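Nitrosopumilus output domain-containing protein (Pyrococcus horikoshii, PDB 2P9X) is of unknown function but binds zinc ions and folds as a compact, all-helical Nitrosopumilus output domain. Local coordinates at residues A[79-82]-A[88-91]. Numbering follows the deposited sequence.
Sequences EDIE and ELVS
Ile81 of segment 79-82 meets Leu89 of helix 86-97. Its side chain starts out toward residues 88-91. Methyl CG2 does the touching and lies 4.1 Å from Leu89 CD1. With CG1 beside the backbone N of Ile81 (chi1 -75°), CG2 is anti to that N and faces Leu89. Leu89 CG is anti to its own backbone N (chi1 -175°), which carries CD1 nearer to the loop. The two side chains cross at about a right angle. One pair of methyls, CG2 and CD1, makes the apolar contact between the segments. Both residues are buried. Ile81 also touches Lys74 of helix 59-76, while Leu89 packs on Ile69 and Leu73 of that helix and on Leu8 of helix 3-19. Segment 79-82 belongs to the loop that joins helices 59-76 and 86-97 in an all-helical domain. The loop leaves helix 59-76, and Ile81 and Glu82 come against Glu88 and Leu89 in the first turn of helix 86-97. Glu82 follows on the exposed side. Its carboxylate leads away from the helix, and only its carbonyl comes near, with O 4.4 Å from Glu88 OE1. No hydrogen bond joins the two segments. Glu88 OE1 instead accepts the backbone N-H of Asn84. Glu88 N in turn bonds to Ser85 OG, just before the helix.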
loop_
_atom_site.group_PDB
_atom_site.type_symbol
_atom_site.label_atom_id
_atom_site.label_comp_id
_atom_site.label_asym_id
_atom_site.label_seq_id
_atom_site.Cartn_x
_atom_site.Cartn_y
_atom_site.Cartn_z
ATOM N N GLU A 79 14.405 24.694 11.899
ATOM C CA GLU A 79 13.679 23.711 12.692
ATOM C C GLU A 79 12.175 23.911 12.577
ATOM O O GLU A 79 11.372 23.014 12.791
ATOM C CB GLU A 79 14.098 23.875 14.150
ATOM C CG GLU A 79 15.614 23.804 14.324
ATOM C CD GLU A 79 16.046 24.854 15.317
ATOM O OE1 GLU A 79 15.871 24.629 16.513
ATOM O OE2 GLU A 79 16.562 25.880 14.898
ATOM N N ASP A 80 11.791 25.154 12.272
ATOM C CA ASP A 80 10.363 25.358 12.222
ATOM C C ASP A 80 9.947 26.265 11.068
ATOM O O ASP A 80 9.512 27.388 11.249
ATOM C CB ASP A 80 9.906 25.965 13.554
ATOM C CG ASP A 80 10.981 26.898 14.097
ATOM O OD1 ASP A 80 11.136 27.996 13.568
ATOM O OD2 ASP A 80 11.649 26.503 15.051
ATOM N N ILE A 81 10.150 25.760 9.840
ATOM C CA ILE A 81 9.245 26.210 8.797
ATOM C C ILE A 81 7.845 25.810 9.248
ATOM O O ILE A 81 7.667 24.911 10.062
ATOM C CB ILE A 81 9.607 25.489 7.496
ATOM C CG1 ILE A 81 10.893 26.081 6.905
ATOM C CG2 ILE A 81 8.485 25.686 6.455
ATOM C CD1 ILE A 81 11.634 25.077 6.020
ATOM N N GLU A 82 6.819 26.520 8.769
ATOM C CA GLU A 82 5.543 26.188 9.389
ATOM C C GLU A 82 4.678 25.276 8.507
ATOM O O GLU A 82 3.603 24.837 8.886
ATOM C CB GLU A 82 4.820 27.506 9.683
ATOM C CG GLU A 82 5.562 28.341 10.728
ATOM C CD GLU A 82 4.806 29.623 11.001
ATOM O OE1 GLU A 82 3.634 29.556 11.342
ATOM O OE2 GLU A 82 5.422 30.685 10.921
ATOM N N GLU A 88 2.696 23.923 0.770
ATOM C CA GLU A 88 3.100 25.036 1.621
ATOM C C GLU A 88 4.613 25.030 1.796
ATOM O O GLU A 88 5.241 26.086 1.892
ATOM C CB GLU A 88 2.435 24.938 2.993
ATOM C CG GLU A 88 0.942 25.188 2.977
ATOM C CD GLU A 88 0.307 25.028 4.347
ATOM O OE1 GLU A 88 1.032 24.721 5.320
ATOM O OE2 GLU A 88 -0.923 25.210 4.446
ATOM N N LEU A 89 5.200 23.832 1.839
ATOM C CA LEU A 89 6.643 23.698 2.014
ATOM C C LEU A 89 7.395 24.294 0.827
ATOM O O LEU A 89 8.398 24.991 1.002
ATOM C CB LEU A 89 7.025 22.222 2.179
ATOM C CG LEU A 89 8.496 21.932 2.490
ATOM C CD1 LEU A 89 8.843 22.448 3.885
ATOM C CD2 LEU A 89 8.762 20.434 2.390
ATOM N N VAL A 90 6.915 24.013 -0.380
ATOM C CA VAL A 90 7.546 24.534 -1.585
ATOM C C VAL A 90 7.372 26.047 -1.626
ATOM O O VAL A 90 8.288 26.778 -2.004
ATOM C CB VAL A 90 6.928 23.897 -2.853
ATOM C CG1 VAL A 90 7.434 24.603 -4.104
ATOM C CG2 VAL A 90 7.295 22.412 -2.904
ATOM N N SER A 91 6.192 26.511 -1.229
ATOM C CA SER A 91 5.915 27.942 -1.214
ATOM C C SER A 91 6.859 28.649 -0.254
ATOM O O SER A 91 7.392 29.713 -0.566
ATOM C CB SER A 91 4.465 28.200 -0.803
ATOM O OG SER A 91 3.576 27.767 -1.816
#